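Local atomic coordinates of uncharacterized HTH-type transcriptional regulator YurK (Bacillus subtilis, PDB entry 2IKK), a protein that probably binds DNA as a GntR-type transcription factor, this chain being its C-terminal UTRA domain, the part that in relatives senses small-molecule effectors. Residues V95-H98 with D99-K102; T143-T146 with S147-P151. All coordinates share one frame; numbering follows the deposited sequence.

Contact 1 (V95-H98 with D99-K102). With SO4 (sulfate ion), chain C.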
loop_
_atom_site.group_PDB
_atom_site.type_symbol
_atom_site.label_atom_id
_atom_site.label_comp_id
_atom_site.label_asym_id
_atom_site.label_seq_id
_atom_site.Cartn_x
_atom_site.Cartn_y
_atom_site.Cartn_z
ATOM N N VAL A 95 9.883 22.555 -11.105
ATOM C CA VAL A 95 10.378 21.865 -12.284
ATOM C C VAL A 95 9.840 20.431 -12.241
ATOM O O VAL A 95 9.850 19.788 -11.195
ATOM C CB VAL A 95 11.935 21.947 -12.365
ATOM C CG1 VAL A 95 12.541 21.002 -13.446
ATOM C CG2 VAL A 95 12.432 23.409 -12.572
ATOM N N SER A 96 9.366 19.959 -13.386
ATOM C CA SER A 96 8.983 18.600 -13.527
ATOM C C SER A 96 10.238 17.806 -13.935
ATOM O O SER A 96 10.783 17.996 -15.036
ATOM C CB SER A 96 7.899 18.483 -14.598
ATOM O OG SER A 96 7.808 17.124 -14.986
HETATM N N MSE A 97 10.700 16.920 -13.042
HETATM C CA MSE A 97 11.866 16.134 -13.373
HETATM C C MSE A 97 11.560 15.168 -14.530
HETATM O O MSE A 97 12.408 14.843 -15.344
HETATM C CB MSE A 97 12.432 15.423 -12.146
HETATM C CG MSE A 97 12.930 16.430 -11.056
HETATM SE SE MSE A 97 14.270 17.674 -11.683
HETATM C CE MSE A 97 15.852 16.452 -11.843
ATOM N N HIS A 98 10.315 14.764 -14.656
ATOM C CA HIS A 98 9.967 13.915 -15.799
ATOM C C HIS A 98 10.098 14.676 -17.098
ATOM O O HIS A 98 10.663 14.166 -18.078
ATOM C CB HIS A 98 8.604 13.312 -15.623
ATOM C CG HIS A 98 8.633 12.097 -14.760
ATOM N ND1 HIS A 98 8.777 12.174 -13.391
ATOM C CD2 HIS A 98 8.604 10.782 -15.060
ATOM C CE1 HIS A 98 8.822 10.957 -12.882
ATOM N NE2 HIS A 98 8.745 10.089 -13.876
ATOM N N ASP A 99 9.699 15.947 -17.070
ATOM C CA ASP A 99 9.961 16.854 -18.206
ATOM C C ASP A 99 11.438 17.035 -18.578
ATOM O O ASP A 99 11.781 17.025 -19.766
ATOM C CB ASP A 99 9.336 18.218 -17.897
ATOM C CG ASP A 99 7.885 18.279 -18.264
ATOM O OD1 ASP A 99 7.319 17.228 -18.693
ATOM O OD2 ASP A 99 7.315 19.391 -18.131
ATOM N N ILE A 100 12.311 17.147 -17.562
ATOM C CA ILE A 100 13.760 17.304 -17.754
ATOM C C ILE A 100 14.280 16.020 -18.378
ATOM O O ILE A 100 14.961 16.052 -19.382
ATOM C CB ILE A 100 14.486 17.589 -16.386
ATOM C CG1 ILE A 100 14.114 18.999 -15.908
ATOM C CG2 ILE A 100 16.001 17.430 -16.464
ATOM C CD1 ILE A 100 14.180 20.140 -17.015
ATOM N N LEU A 101 13.913 14.882 -17.835
ATOM C CA LEU A 101 14.400 13.627 -18.389
ATOM C C LEU A 101 14.001 13.485 -19.853
ATOM O O LEU A 101 14.820 13.128 -20.693
ATOM C CB LEU A 101 13.832 12.423 -17.606
ATOM C CG LEU A 101 14.464 12.229 -16.197
ATOM C CD1 LEU A 101 13.559 11.246 -15.372
ATOM C CD2 LEU A 101 15.845 11.732 -16.245
ATOM N N LYS A 102 12.748 13.768 -20.147
ATOM C CA LYS A 102 12.223 13.722 -21.508
ATOM C C LYS A 102 12.874 14.707 -22.479
ATOM O O LYS A 102 13.416 14.292 -23.542
ATOM C CB LYS A 102 10.728 13.870 -21.480
ATOM C CG LYS A 102 10.103 13.627 -22.848
ATOM C CD LYS A 102 8.787 12.994 -22.673
ATOM C CE LYS A 102 8.090 12.877 -24.014
ATOM N NZ LYS A 102 6.624 13.007 -23.778
HETATM S S SO4 C . 8.140 15.370 -11.168
HETATM O O1 SO4 C . 9.225 16.283 -10.814
HETATM O O2 SO4 C . 6.888 16.108 -11.370
HETATM O O3 SO4 C . 7.987 14.384 -10.131
HETATM O O4 SO4 C . 8.397 14.699 -12.470
#
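Ser-96 caps the first turn of helix 97-105 by accepting a bond from Asp-99, a local contact between residues three apart, at the N-terminal end of a helix whose Met-97 packs on strand 57-66. The hydroxyl OG of Ser-96 takes the amide N of Asp-99 at 3.1 Å, an almost straight bond (164°). It can do so because OG stands anti to the backbone N of Ser-96 (chi1 164°), folded back over the start of the helix. Beyond the cap the regular ladder begins: Ile-100 N donates to Ser-96 O in the carbonyl plane, and Leu-101 N to Met-97 O at 2.9 Å. This is a helix N-cap, and it is a worked case of how such an end receives an anion, for a sulfate, probably from the crystallisation liquor, sits on the amides that the first turn leaves pointing outward. Met-97 N, in a residue present as selenomethionine, reaches sulfate O1 at 2.7 Å. O4 is gripped twice, by His-98 N at 2.9 Å and by His-98 ND1 at 2.7 Å, the latter meeting the oxygen at the ring edge, in the plane of the imidazole. With CG beside its own backbone N (chi1 -82°), the His-98 ring swings to the anion's side; Tyr-153 meets it with ring planes about perpendicular. Arg-63 NH1, from strand 57-66, is also hydrogen-bonded to the sulfate, and positive charge together with the helix end would favour an anion here; the site may resemble the phosphate-binding place of relatives that take phosphorylated sugars. Without the hydroxyl, as with an alanine here, the Asp-99 amide would probably lose its side-chain acceptor and the first turn be less firmly fixed. On another side of the turn, Val-95 CG1 packs on Ile-100 CG1 at 3.5 Å, the two side chains crossing at about a right angle.

Contact 2 (T143-T146 with S147-P151)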
loop_
_atom_site.group_PDB
_atom_site.type_symbol
_atom_site.label_atom_id
_atom_site.label_comp_id
_atom_site.label_asym_id
_atom_site.label_seq_id
_atom_site.Cartn_x
_atom_site.Cartn_y
_atom_site.Cartn_z
ATOM N N THR A 143 11.705 2.271 -7.694
ATOM C CA THR A 143 12.760 2.348 -8.735
ATOM C C THR A 143 12.012 2.499 -10.097
ATOM O O THR A 143 11.046 1.754 -10.387
ATOM C CB THR A 143 13.620 1.180 -8.727
ATOM O OG1 THR A 143 14.197 1.044 -7.415
ATOM C CG2 THR A 143 14.762 1.326 -9.767
ATOM N N ALA A 144 12.446 3.497 -10.877
ATOM C CA ALA A 144 11.799 3.765 -12.189
ATOM C C ALA A 144 12.789 3.205 -13.181
ATOM O O ALA A 144 14.036 3.279 -12.963
ATOM C CB ALA A 144 11.660 5.244 -12.427
ATOM N N PHE A 145 12.243 2.728 -14.301
ATOM C CA PHE A 145 13.016 2.031 -15.372
ATOM C C PHE A 145 12.573 2.570 -16.724
ATOM O O PHE A 145 11.450 3.063 -16.874
ATOM C CB PHE A 145 12.613 0.555 -15.377
ATOM C CG PHE A 145 13.073 -0.198 -14.144
ATOM C CD1 PHE A 145 14.340 -0.815 -14.110
ATOM C CD2 PHE A 145 12.243 -0.269 -13.028
ATOM C CE1 PHE A 145 14.780 -1.528 -12.958
ATOM C CE2 PHE A 145 12.695 -0.964 -11.856
ATOM C CZ PHE A 145 13.931 -1.599 -11.823
ATOM N N THR A 146 13.465 2.474 -17.679
ATOM C CA THR A 146 13.128 2.768 -19.068
ATOM C C THR A 146 13.308 1.497 -19.892
ATOM O O THR A 146 13.387 0.406 -19.349
ATOM C CB THR A 146 13.888 4.052 -19.582
ATOM O OG1 THR A 146 13.267 4.563 -20.812
ATOM C CG2 THR A 146 15.343 3.770 -19.761
ATOM N N SER A 147 13.306 1.636 -21.227
ATOM C CA SER A 147 13.608 0.535 -22.128
ATOM C C SER A 147 14.794 -0.290 -21.656
ATOM O O SER A 147 15.765 0.239 -21.069
ATOM C CB SER A 147 13.889 1.082 -23.526
ATOM O OG SER A 147 12.843 1.954 -23.873
ATOM N N ASN A 148 14.646 -1.586 -21.882
ATOM C CA ASN A 148 15.653 -2.567 -21.659
ATOM C C ASN A 148 15.716 -2.864 -20.161
ATOM O O ASN A 148 16.678 -3.405 -19.707
ATOM C CB ASN A 148 17.019 -2.090 -22.222
ATOM C CG ASN A 148 16.939 -1.648 -23.722
ATOM O OD1 ASN A 148 16.245 -2.280 -24.564
ATOM N ND2 ASN A 148 17.670 -0.569 -24.051
ATOM N N ASP A 149 14.662 -2.547 -19.410
ATOM C CA ASP A 149 14.689 -2.728 -17.948
ATOM C C ASP A 149 15.851 -1.953 -17.294
ATOM O O ASP A 149 16.420 -2.377 -16.295
ATOM C CB ASP A 149 14.749 -4.208 -17.532
ATOM C CG ASP A 149 14.185 -4.443 -16.124
ATOM O OD1 ASP A 149 13.309 -3.684 -15.687
ATOM O OD2 ASP A 149 14.596 -5.408 -15.425
ATOM N N GLN A 150 16.193 -0.829 -17.870
ATOM C CA GLN A 150 17.298 -0.024 -17.391
ATOM C C GLN A 150 16.847 0.918 -16.224
ATOM O O GLN A 150 16.063 1.802 -16.452
ATOM C CB GLN A 150 17.812 0.819 -18.544
ATOM C CG GLN A 150 18.809 1.883 -18.182
ATOM C CD GLN A 150 20.040 1.267 -17.537
ATOM O OE1 GLN A 150 20.675 0.308 -18.087
ATOM N NE2 GLN A 150 20.380 1.773 -16.337
ATOM N N PRO A 151 17.361 0.714 -15.003
ATOM C CA PRO A 151 16.955 1.672 -13.920
ATOM C C PRO A 151 17.456 3.112 -14.236
ATOM O O PRO A 151 18.602 3.289 -14.691
ATOM C CB PRO A 151 17.606 1.070 -12.631
ATOM C CG PRO A 151 18.748 0.276 -13.139
ATOM C CD PRO A 151 18.284 -0.324 -14.466
#
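Phe-145 and Pro-151 form an antiparallel, non-hydrogen-bonded pair with CA atoms 4.2 Å apart, and beyond them the chain reverses from strand 136-146 into strand 150-160 through a tight turn at Ser-147 and Asn-148, followed by a G1 beta bulge in which Asp-149 and Gln-150 both face Thr-146. Thr-146 N donates to Gln-150 O at 3.0 Å, whereas the return bond from Gln-150 N to Thr-146 O is long and weak. Left-handed backbone angles at Asn-148 and Asp-149 take the hairpin round the bend. Pro-151 has no N-H to offer, but its non-hydrogen-bonded place asks for none toward strand 136-146. Its ring carbons share a sheet face with Thr-143 and Phe-145: CB lies 3.9 Å from Phe-145 CE1 and 4.0 Å from Thr-143 CG2, the threonine running alongside and pointing the same way. Gln-150 stands on the other face, where a bend at chi2 (60°) curls its amide back until NE2 donates to Pro-151 O at 2.9 Å. Over one face of the Phe-145 ring comes the carboxylate of Asp-149, OD1 lying 3.4 Å from CD1, with the two planes only 23° apart. That oxygen is also hydrogen-bonded to His-111 NE2, and the His-111 ring meets Phe-145 nearly parallel to it. A carboxylate oxygen over a phenyl face is not attracted by the ring and may be somewhat repelled, so the hydrogen bond to His-111 is likely to pay for the placement, tying Asp-149 and the turn to strand 111-120.

Contact 1 comes first along the chain and contact 2 follows in series, both within the one UTRA domain. Their centres lie 16 Å apart and their nearest atoms about 6 Å, so they do not touch, yet common neighbours connect them. Helix 97-105 leads into the loop before strand 111-120, where Val-108 is touched by Lys-102 and its carbonyl O is hydrogen-bonded with Thr-146 OG1. Tyr-153, on strand 150-160, meets the His-98 ring and is backbone hydrogen-bonded to Ala-144. Helix start and hairpin thus meet the same few residues, and the sulfate beside that start is compatible with, but does not prove, the effector-binding role of UTRA domains.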